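Local coordinates for protein lactaldehyde dehydrogenase (Escherichia coli BL21, PDB 2OPX) that catalyses the irreversible NAD(+)-dependent oxidation of L-lactaldehyde to L-lactate, acts also on glycolaldehyde, and serves in L-fucose and L-rhamnose degradation, at residues A[289-294]-A[389-394]; A[332-337]-A[363-368]; A[349-354]-A[368-373]; A[413-418]-A[433-438]. All coordinates share one frame; numbering follows the deposited sequence.

Contact 1. Residues A[289-294]-A[389-394]; sequences ERVYVQ and LPVVAF
Val291 and Val391 are paired in parallel strands, where four backbone hydrogen bonds pass alternately from one segment to the other. Val291 N gives to Pro390 O at 3.0 Å, and Val291 O accepts Val392 N. Val293 N then reaches Val392 O at 2.8 Å. The last bond, Phe394 N to Val293 O, is 3.1 Å long and its donor stands above the carbonyl plane. Tyr292 N and O make their backbone bonds with Ala258 and Val260 of strand 257-260. Side-chain polar ends are met too: Arg290 NH1 donates to Tyr292 OH at 2.8 Å, the hydroxyl sitting in the guanidinium plane and also pairing with Gln375, while Lys255 O, Met403 O and Ala404 O take up the arginine's N-H groups. Glu289 forms salt bridges with Arg277 and Lys255.

Phe394 CG is placed between its backbone N and carbonyl carbon (chi1 72°), which turns the ring across to 289-294. One face lies over Gln294 CA, and CD2 meets Tyr292 CB at 3.7 Å. An alanine in place of Phe394 would probably leave Tyr292 CB and the Gln294 backbone without this cover. On the opposite face of the sheet from Tyr292 and Phe394, Val293 CG2 packs on Val391 CG1. Strand 257-260 flanks 290-294, helix 397-405 covers Tyr292 and Phe394, and helix 295-311 covers Val293, Leu389 and Ala393.

Contact 2. Residues A[332-337]-A[363-368]; sequences AALERV and YYYPPT. With DXC ((3alpha,5beta,12alpha)-3,12-dihydroxycholan-24-oic acid), chain C.
Leu334 reaches from the helix onto Tyr363, Tyr364 and Tyr365 of an irregular segment, and no hydrogen bond joins the two. Its CB faces Tyr363 CB at 4.1 Å. From there CG runs opposite the backbone N (chi1 -173°), and the two methyls part along the chain: CD2 approaches Tyr363 CA at 3.9 Å, whereas CD1 lies against Tyr364 O and, 3.8 Å away, CD2 of Tyr365 at the edge of that ring.

One turn further on, Val337 CG1 stands over the centre of the Tyr365 ring, 3.7 Å from its centroid and 5° off the normal, a CH-pi contact. Pro366 CD lies across the opposite face, which leaves the ring held between valine and proline, with its hydroxyl hydrogen-bonded to Glu338. Val388 also touches both Val337 and Tyr365, tying the pair to strand 388-394. Tyr364 points away from the helix, and one ring face takes C5 of a bound deoxycholate, 3.7 Å from Tyr364 CZ; Arg320 is hydrogen-bonded to the same ligand. This is apolar packing of a helix on the loop leading into strand 368-371, with an aromatic wall of a detergent site behind it.

Contact 3. Residues A[349-354]-A[368-373]; sequences ARVALG and TLLLDV
Arg350 and Asp372 form a salt bridge at the end of a short antiparallel strand pair, the outer edge of the sheet that also contains strand 388-394. The arginine grips side-on: NE meets Asp372 OD2 at 2.7 Å and NH2 meets Asp372 OD1 at 3.1 Å. OD2 lies in the guanidinium plane, but both oxygens are approached from above the carboxylate plane, the two groups being turned 68° apart. A bend at chi3 (66°) brings the guanidinium round to the acid and over Leu371, whose CB lies against one of its faces. Both charged residues are exposed, so the bridge is a surface one.

Beneath it, Arg350 and Leu371 are a hydrogen-bonded pair, joined in both directions by their backbone N and O. The ladder continues through Ala352 N to Leu369 O at 2.9 Å, and ends in a weak bond from Leu369 N to Leu353 O.

The two faces of the pair pack differently. Beside Arg350, Ala352 CB lies between Leu369 and Leu371, touching Leu371 CD1 at 3.8 Å, and helix 295-311 meets Leu371 through Tyr298 and Val302. Leu353 folds over Leu369, its CD1 reaching Leu369 CB at 3.5 Å. On the other face, Val351 and Leu370 stand next to each other beneath helix 331-347, where Val345 touches the valine and Ala344 the leucine. With both directed to this face, they meet through Val351 CG2 and Leu370 CD2, 4.0 Å apart.

Contact 4. Residues A[413-418]-A[433-438]; sequences SSIYTQ and GETYIN
Ser413 and Thr435 face each other across the two parallel strands of a beta-alpha-beta unit whose connecting helix is 420-429. A chi1 of 69° tucks the serine OG in over its own main chain, and there it does two jobs: OG donates to Glu434 O at 2.8 Å and accepts from Thr435 OG1. An alanine here would probably leave Thr435 OG1 without that acceptor and cost Glu434 O its hydroxyl donor, the backbone N-H at this position giving it a weak bond. Glu434 itself is hydrogen-bonded to His449, a residue that binds lactate, and may thus help to position it.

Tyr436 N bonds to Ser413 O at 2.8 Å, while Ser413 O also lies near the edge of the tyrosine ring. That ring stacks on Tyr476 of the second subunit, and residues 434-437 pair with a strand of that chain, carrying the sheet across the interface. The side chains of Tyr416 and Asn438 run antiparallel alongside one another, with Tyr416 CD2 3.6 Å from Asn438 CA. CG1 of Ile415 extends trans to N (chi1 -179°), away from the partner strand; its CG2 does the touching, 3.8 Å from CG1 of Ile437.

In the fold
Contacts 1, 3 and 4 belong to one mixed sheet, and contact 2 flanks it. Strands 368-371 and 388-394 are neighbours: probable hydrogen bonds join Leu389 N to Thr368 O at 2.6 Å and Leu389 O to Leu370 N at 2.8 Å, with the centres of contacts 1 and 3 about 11 Å apart. Thr368 is shared by contacts 2 and 3, and both lie within the chain loop closed by contact 1. Contact 4 follows beyond strand 257-260, its centre about 14 Å from that of contact 1. Glu289 of contact 1 has its side chain about 8 Å from that of Cys285, the inferred active-site cysteine, whereas contact 3 is remote from the annotated sites.

Contact 1. Residues A[289-294]-A[389-394]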
# COMPACT_ATOMS: atom_id res chain seq x y z
N GLU A 289 15.20 10.98 28.50
CA GLU A 289 15.04 12.01 29.52
C GLU A 289 14.67 11.49 30.89
O GLU A 289 14.66 12.24 31.86
CB GLU A 289 13.96 13.00 29.08
CG GLU A 289 14.40 14.02 28.03
CD GLU A 289 14.62 15.39 28.63
OE1 GLU A 289 13.91 15.72 29.61
OE2 GLU A 289 15.48 16.14 28.12
N ARG A 290 14.33 10.21 30.97
CA ARG A 290 13.96 9.62 32.25
C ARG A 290 14.15 8.12 32.17
O ARG A 290 13.70 7.48 31.22
CB ARG A 290 12.51 9.97 32.60
CG ARG A 290 11.52 9.79 31.48
CD ARG A 290 10.11 10.15 31.94
NE ARG A 290 9.16 10.14 30.83
CZ ARG A 290 8.00 9.48 30.83
NH1 ARG A 290 7.64 8.78 31.89
NH2 ARG A 290 7.21 9.53 29.77
N VAL A 291 14.82 7.56 33.17
CA VAL A 291 15.10 6.14 33.19
C VAL A 291 14.32 5.39 34.26
O VAL A 291 14.22 5.83 35.40
CB VAL A 291 16.60 5.87 33.44
CG1 VAL A 291 16.92 4.41 33.16
CG2 VAL A 291 17.43 6.77 32.56
N TYR A 292 13.75 4.26 33.87
CA TYR A 292 13.02 3.43 34.80
C TYR A 292 13.79 2.13 34.87
O TYR A 292 13.91 1.41 33.88
CB TYR A 292 11.59 3.19 34.31
CG TYR A 292 10.77 4.45 34.30
CD1 TYR A 292 10.70 5.27 33.18
CD2 TYR A 292 10.08 4.86 35.44
CE1 TYR A 292 9.97 6.45 33.19
CE2 TYR A 292 9.35 6.04 35.47
CZ TYR A 292 9.30 6.83 34.34
OH TYR A 292 8.57 7.99 34.36
N VAL A 293 14.33 1.84 36.05
CA VAL A 293 15.12 0.63 36.22
C VAL A 293 14.41 -0.31 37.17
O VAL A 293 14.00 0.10 38.26
CB VAL A 293 16.51 0.96 36.78
CG1 VAL A 293 17.42 -0.25 36.64
CG2 VAL A 293 17.10 2.16 36.05
N GLN A 294 14.25 -1.56 36.76
CA GLN A 294 13.60 -2.55 37.60
C GLN A 294 14.50 -2.70 38.83
O GLN A 294 15.73 -2.67 38.71
CB GLN A 294 13.46 -3.88 36.86
CG GLN A 294 12.32 -4.73 37.38
CD GLN A 294 11.94 -5.83 36.42
OE1 GLN A 294 10.84 -6.38 36.50
NE2 GLN A 294 12.84 -6.16 35.51
N LEU A 389 19.81 13.30 33.99
CA LEU A 389 19.12 12.02 33.93
C LEU A 389 18.54 11.53 35.24
O LEU A 389 19.27 11.08 36.13
CB LEU A 389 20.07 10.94 33.39
CG LEU A 389 19.67 10.24 32.09
CD1 LEU A 389 20.53 9.00 31.90
CD2 LEU A 389 18.19 9.85 32.13
N PRO A 390 17.20 11.61 35.39
CA PRO A 390 16.55 11.16 36.62
C PRO A 390 16.32 9.66 36.49
O PRO A 390 16.12 9.15 35.38
CB PRO A 390 15.25 11.95 36.63
CG PRO A 390 14.91 12.01 35.17
CD PRO A 390 16.24 12.32 34.52
N VAL A 391 16.36 8.94 37.60
CA VAL A 391 16.16 7.50 37.57
C VAL A 391 15.13 7.08 38.61
O VAL A 391 15.19 7.49 39.77
CB VAL A 391 17.47 6.75 37.84
CG1 VAL A 391 17.20 5.27 37.96
CG2 VAL A 391 18.45 7.01 36.71
N VAL A 392 14.19 6.26 38.18
CA VAL A 392 13.17 5.78 39.08
C VAL A 392 13.16 4.27 39.04
O VAL A 392 13.34 3.66 37.98
CB VAL A 392 11.79 6.29 38.67
CG1 VAL A 392 10.71 5.60 39.49
CG2 VAL A 392 11.73 7.79 38.87
N ALA A 393 12.97 3.66 40.21
CA ALA A 393 12.94 2.22 40.30
C ALA A 393 11.49 1.76 40.22
O ALA A 393 10.58 2.49 40.63
CB ALA A 393 13.55 1.77 41.61
N PHE A 394 11.28 0.57 39.68
CA PHE A 394 9.94 0.03 39.56
C PHE A 394 9.96 -1.48 39.80
O PHE A 394 11.02 -2.10 39.75
CB PHE A 394 9.37 0.36 38.16
CG PHE A 394 10.00 -0.42 37.05
CD1 PHE A 394 9.58 -1.72 36.77
CD2 PHE A 394 11.02 0.13 36.29
CE1 PHE A 394 10.17 -2.46 35.75
CE2 PHE A 394 11.62 -0.60 35.26
CZ PHE A 394 11.19 -1.90 34.99

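Contact 2. Residues A[332-337]-A[363-368]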
# COMPACT_ATOMS: atom_id res chain seq x y z
N ALA A 332 19.77 31.38 28.57
CA ALA A 332 18.43 31.04 29.03
C ALA A 332 18.28 29.54 29.19
O ALA A 332 17.70 29.06 30.17
CB ALA A 332 17.39 31.57 28.04
N ALA A 333 18.80 28.79 28.22
CA ALA A 333 18.72 27.34 28.24
C ALA A 333 19.43 26.81 29.48
O ALA A 333 18.91 25.94 30.17
CB ALA A 333 19.35 26.77 26.99
N LEU A 334 20.62 27.34 29.75
CA LEU A 334 21.41 26.93 30.90
C LEU A 334 20.66 27.16 32.20
O LEU A 334 20.55 26.28 33.05
CB LEU A 334 22.72 27.71 30.95
CG LEU A 334 23.71 27.22 32.01
CD1 LEU A 334 24.13 25.80 31.67
CD2 LEU A 334 24.92 28.15 32.08
N GLU A 335 20.13 28.37 32.34
CA GLU A 335 19.40 28.76 33.53
C GLU A 335 18.15 27.90 33.70
O GLU A 335 17.73 27.62 34.82
CB GLU A 335 19.00 30.23 33.43
CG GLU A 335 18.25 30.75 34.62
CD GLU A 335 17.82 32.19 34.43
OE1 GLU A 335 17.04 32.46 33.49
OE2 GLU A 335 18.26 33.05 35.22
N ARG A 336 17.57 27.49 32.58
CA ARG A 336 16.38 26.66 32.60
C ARG A 336 16.72 25.30 33.20
O ARG A 336 15.97 24.78 34.03
CB ARG A 336 15.88 26.50 31.16
CG ARG A 336 14.41 26.17 31.02
CD ARG A 336 14.02 26.39 29.57
NE ARG A 336 14.26 27.77 29.15
CZ ARG A 336 14.60 28.15 27.92
NH1 ARG A 336 14.76 27.24 26.96
NH2 ARG A 336 14.79 29.43 27.64
N VAL A 337 17.85 24.73 32.78
CA VAL A 337 18.30 23.43 33.28
C VAL A 337 18.66 23.49 34.76
O VAL A 337 18.31 22.59 35.52
CB VAL A 337 19.53 22.93 32.48
CG1 VAL A 337 20.02 21.60 33.05
CG2 VAL A 337 19.15 22.76 31.03
N TYR A 363 27.99 28.31 28.01
CA TYR A 363 26.87 27.77 28.76
C TYR A 363 27.00 26.27 28.87
O TYR A 363 26.35 25.52 28.15
CB TYR A 363 25.56 28.14 28.06
CG TYR A 363 25.54 29.59 27.68
CD1 TYR A 363 25.65 29.98 26.35
CD2 TYR A 363 25.49 30.58 28.65
CE1 TYR A 363 25.73 31.32 25.99
CE2 TYR A 363 25.56 31.92 28.31
CZ TYR A 363 25.68 32.29 26.98
OH TYR A 363 25.76 33.62 26.63
N TYR A 364 27.86 25.85 29.79
CA TYR A 364 28.12 24.44 30.00
C TYR A 364 27.38 23.90 31.19
O TYR A 364 27.21 24.58 32.20
CB TYR A 364 29.61 24.22 30.19
CG TYR A 364 30.42 24.53 28.97
CD1 TYR A 364 30.52 23.60 27.93
CD2 TYR A 364 31.07 25.75 28.83
CE1 TYR A 364 31.25 23.89 26.77
CE2 TYR A 364 31.80 26.05 27.68
CZ TYR A 364 31.89 25.11 26.66
OH TYR A 364 32.62 25.40 25.52
N TYR A 365 26.92 22.66 31.06
CA TYR A 365 26.24 22.00 32.15
C TYR A 365 26.78 20.59 32.17
O TYR A 365 26.81 19.90 31.15
CB TYR A 365 24.73 21.98 31.96
CG TYR A 365 24.03 21.80 33.28
CD1 TYR A 365 23.71 20.54 33.77
CD2 TYR A 365 23.74 22.90 34.09
CE1 TYR A 365 23.12 20.38 35.02
CE2 TYR A 365 23.15 22.75 35.34
CZ TYR A 365 22.85 21.49 35.80
OH TYR A 365 22.26 21.36 37.03
N PRO A 366 27.23 20.15 33.33
CA PRO A 366 27.79 18.80 33.44
C PRO A 366 26.74 17.70 33.39
O PRO A 366 25.58 17.93 33.73
CB PRO A 366 28.50 18.84 34.78
CG PRO A 366 27.54 19.69 35.60
CD PRO A 366 27.20 20.82 34.65
N PRO A 367 27.14 16.51 32.95
CA PRO A 367 26.20 15.38 32.89
C PRO A 367 25.67 15.27 34.32
O PRO A 367 26.42 15.36 35.28
CB PRO A 367 27.10 14.21 32.53
CG PRO A 367 28.14 14.85 31.66
CD PRO A 367 28.45 16.14 32.38
N THR A 368 24.37 15.07 34.46
CA THR A 368 23.81 14.99 35.79
C THR A 368 22.92 13.78 35.99
O THR A 368 22.08 13.47 35.15
CB THR A 368 23.04 16.27 36.12
OG1 THR A 368 23.93 17.39 36.02
CG2 THR A 368 22.44 16.21 37.52
C1 DXC C . 36.66 22.43 28.24
C2 DXC C . 37.11 22.53 29.71
C3 DXC C . 35.90 22.85 30.65
C4 DXC C . 35.12 24.16 30.20
C5 DXC C . 34.75 24.07 28.70
C6 DXC C . 35.97 23.74 27.79
C7 DXC C . 36.36 22.94 32.13
C8 DXC C . 37.12 24.24 32.45
C9 DXC C . 36.34 25.52 32.06
C10 DXC C . 35.94 25.48 30.54
C11 DXC C . 37.12 26.83 32.35
C12 DXC C . 36.35 28.15 31.97
C13 DXC C . 35.99 28.06 30.45
C14 DXC C . 35.19 26.77 30.11
C15 DXC C . 37.65 27.12 33.74
C16 DXC C . 38.22 28.51 33.55
C17 DXC C . 37.47 29.23 32.39
C18 DXC C . 33.75 24.14 30.89
C19 DXC C . 37.12 30.73 32.81
O1 DXC C . 37.18 28.05 29.64
O2 DXC C . 37.79 22.15 27.39
C20 DXC C . 34.99 28.20 32.78
C21 DXC C . 36.40 31.54 31.71
C22 DXC C . 36.26 33.07 32.01
C23 DXC C . 37.46 33.71 32.77
O3 DXC C . 38.47 34.10 32.11
O4 DXC C . 37.41 33.81 34.03
C24 DXC C . 36.30 30.80 34.12

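Contact 3. Residues A[349-354]-A[368-373]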
# COMPACT_ATOMS: atom_id res chain seq x y z
N ALA A 349 14.62 15.11 45.25
CA ALA A 349 15.57 14.37 44.43
C ALA A 349 16.99 14.48 44.99
O ALA A 349 17.32 15.41 45.72
CB ALA A 349 15.53 14.88 43.00
N ARG A 350 17.83 13.52 44.62
CA ARG A 350 19.20 13.47 45.08
C ARG A 350 20.16 13.64 43.91
O ARG A 350 20.06 12.92 42.91
CB ARG A 350 19.45 12.13 45.78
CG ARG A 350 20.89 11.85 46.15
CD ARG A 350 20.95 10.87 47.32
NE ARG A 350 20.44 9.53 46.99
CZ ARG A 350 21.13 8.63 46.29
NH1 ARG A 350 22.34 8.92 45.86
NH2 ARG A 350 20.60 7.43 46.05
N VAL A 351 21.09 14.58 44.03
CA VAL A 351 22.05 14.82 42.97
C VAL A 351 23.27 13.92 43.16
O VAL A 351 24.10 14.18 44.02
CB VAL A 351 22.52 16.28 42.94
CG1 VAL A 351 23.46 16.51 41.77
CG2 VAL A 351 21.32 17.21 42.85
N ALA A 352 23.36 12.86 42.37
CA ALA A 352 24.49 11.95 42.47
C ALA A 352 25.73 12.73 42.06
O ALA A 352 26.56 13.07 42.91
CB ALA A 352 24.29 10.76 41.55
N LEU A 353 25.87 13.03 40.77
CA LEU A 353 27.00 13.80 40.26
C LEU A 353 26.51 14.98 39.41
O LEU A 353 25.35 15.02 39.00
CB LEU A 353 27.95 12.91 39.45
CG LEU A 353 27.48 12.02 38.30
CD1 LEU A 353 26.60 10.92 38.84
CD2 LEU A 353 26.76 12.84 37.25
N GLY A 354 27.40 15.93 39.15
CA GLY A 354 27.04 17.09 38.35
C GLY A 354 26.02 17.92 39.09
O GLY A 354 26.14 18.13 40.29
N THR A 368 24.37 15.07 34.46
CA THR A 368 23.81 14.99 35.79
C THR A 368 22.92 13.78 35.99
O THR A 368 22.08 13.47 35.15
CB THR A 368 23.04 16.27 36.12
OG1 THR A 368 23.93 17.39 36.02
CG2 THR A 368 22.44 16.21 37.52
N LEU A 369 23.14 13.10 37.11
CA LEU A 369 22.37 11.92 37.46
C LEU A 369 21.54 12.26 38.69
O LEU A 369 22.08 12.67 39.72
CB LEU A 369 23.32 10.76 37.77
CG LEU A 369 22.68 9.41 38.10
CD1 LEU A 369 21.79 8.97 36.95
CD2 LEU A 369 23.76 8.38 38.35
N LEU A 370 20.23 12.11 38.58
CA LEU A 370 19.34 12.40 39.69
C LEU A 370 18.76 11.09 40.21
O LEU A 370 18.25 10.28 39.44
CB LEU A 370 18.22 13.35 39.26
CG LEU A 370 18.70 14.71 38.76
CD1 LEU A 370 17.52 15.64 38.52
CD2 LEU A 370 19.64 15.32 39.79
N LEU A 371 18.85 10.90 41.53
CA LEU A 371 18.35 9.70 42.17
C LEU A 371 17.33 10.05 43.24
O LEU A 371 17.11 11.22 43.53
CB LEU A 371 19.51 8.92 42.77
CG LEU A 371 20.44 8.43 41.66
CD1 LEU A 371 21.75 8.06 42.26
CD2 LEU A 371 19.83 7.25 40.93
N ASP A 372 16.70 9.02 43.81
CA ASP A 372 15.67 9.21 44.82
C ASP A 372 14.59 10.08 44.18
O ASP A 372 14.10 11.04 44.78
CB ASP A 372 16.22 9.90 46.07
CG ASP A 372 17.28 9.08 46.77
OD1 ASP A 372 17.54 7.93 46.34
OD2 ASP A 372 17.85 9.59 47.76
N VAL A 373 14.25 9.74 42.94
CA VAL A 373 13.25 10.48 42.21
C VAL A 373 11.92 9.75 42.31
O VAL A 373 11.86 8.53 42.28
CB VAL A 373 13.63 10.60 40.72
CG1 VAL A 373 12.57 11.39 39.97
CG2 VAL A 373 14.99 11.27 40.60

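Contact 4. Residues A[413-418]-A[433-438]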
# COMPACT_ATOMS: atom_id res chain seq x y z
N SER A 413 10.46 6.31 23.07
CA SER A 413 10.51 5.46 24.24
C SER A 413 11.51 4.36 23.93
O SER A 413 11.79 4.08 22.76
CB SER A 413 9.14 4.83 24.52
OG SER A 413 8.81 3.89 23.52
N SER A 414 12.07 3.74 24.96
CA SER A 414 13.03 2.66 24.76
C SER A 414 12.92 1.67 25.90
O SER A 414 12.50 2.01 27.01
CB SER A 414 14.46 3.21 24.70
OG SER A 414 14.82 3.83 25.92
N ILE A 415 13.29 0.43 25.63
CA ILE A 415 13.25 -0.61 26.64
C ILE A 415 14.31 -1.63 26.32
O ILE A 415 14.55 -1.96 25.15
CB ILE A 415 11.87 -1.31 26.69
CG1 ILE A 415 11.88 -2.38 27.79
CG2 ILE A 415 11.54 -1.91 25.33
CD1 ILE A 415 10.54 -3.04 28.04
N TYR A 416 14.96 -2.13 27.37
CA TYR A 416 16.01 -3.12 27.20
C TYR A 416 15.60 -4.37 27.94
O TYR A 416 15.37 -4.36 29.16
CB TYR A 416 17.33 -2.56 27.71
CG TYR A 416 17.61 -1.21 27.10
CD1 TYR A 416 16.97 -0.07 27.58
CD2 TYR A 416 18.43 -1.08 25.98
CE1 TYR A 416 17.13 1.16 26.97
CE2 TYR A 416 18.60 0.16 25.35
CZ TYR A 416 17.94 1.27 25.86
OH TYR A 416 18.07 2.49 25.24
N THR A 417 15.49 -5.45 27.19
CA THR A 417 15.08 -6.72 27.76
C THR A 417 15.51 -7.82 26.79
O THR A 417 15.95 -7.54 25.68
CB THR A 417 13.55 -6.75 27.96
OG1 THR A 417 13.17 -7.94 28.66
CG2 THR A 417 12.82 -6.70 26.63
N GLN A 418 15.41 -9.06 27.24
CA GLN A 418 15.78 -10.20 26.41
C GLN A 418 14.61 -11.16 26.40
O GLN A 418 14.69 -12.25 25.82
CB GLN A 418 17.01 -10.89 26.97
CG GLN A 418 18.24 -10.01 27.02
CD GLN A 418 19.50 -10.80 27.35
OE1 GLN A 418 20.58 -10.22 27.50
NE2 GLN A 418 19.36 -12.12 27.47
N GLY A 433 5.32 7.22 19.59
CA GLY A 433 5.47 7.15 18.15
C GLY A 433 6.68 6.32 17.80
O GLY A 433 6.82 5.84 16.67
N GLU A 434 7.56 6.16 18.78
CA GLU A 434 8.78 5.38 18.60
C GLU A 434 9.16 4.61 19.85
O GLU A 434 9.07 5.11 20.98
CB GLU A 434 9.95 6.29 18.23
CG GLU A 434 9.93 6.86 16.84
CD GLU A 434 10.99 7.93 16.64
OE1 GLU A 434 11.17 8.38 15.49
OE2 GLU A 434 11.63 8.31 17.64
N THR A 435 9.59 3.37 19.64
CA THR A 435 10.04 2.53 20.72
C THR A 435 11.28 1.80 20.25
O THR A 435 11.22 0.99 19.31
CB THR A 435 9.00 1.49 21.12
OG1 THR A 435 7.82 2.15 21.57
CG2 THR A 435 9.54 0.61 22.23
N TYR A 436 12.40 2.10 20.88
CA TYR A 436 13.65 1.44 20.54
C TYR A 436 13.81 0.28 21.51
O TYR A 436 13.54 0.40 22.70
CB TYR A 436 14.81 2.42 20.69
CG TYR A 436 14.77 3.52 19.68
CD1 TYR A 436 15.32 3.36 18.41
CD2 TYR A 436 14.13 4.73 19.98
CE1 TYR A 436 15.25 4.37 17.46
CE2 TYR A 436 14.05 5.75 19.03
CZ TYR A 436 14.61 5.56 17.78
OH TYR A 436 14.51 6.56 16.84
N ILE A 437 14.24 -0.86 20.97
CA ILE A 437 14.43 -2.04 21.78
C ILE A 437 15.85 -2.55 21.66
O ILE A 437 16.25 -3.07 20.62
CB ILE A 437 13.44 -3.13 21.37
CG1 ILE A 437 12.02 -2.65 21.65
CG2 ILE A 437 13.72 -4.42 22.11
CD1 ILE A 437 10.95 -3.60 21.19
N ASN A 438 16.61 -2.37 22.74
CA ASN A 438 18.01 -2.79 22.82
C ASN A 438 18.94 -2.03 21.90
O ASN A 438 19.82 -2.62 21.27
CB ASN A 438 18.11 -4.29 22.55
CG ASN A 438 17.38 -5.11 23.58
OD1 ASN A 438 16.99 -6.25 23.31
ND2 ASN A 438 17.19 -4.55 24.77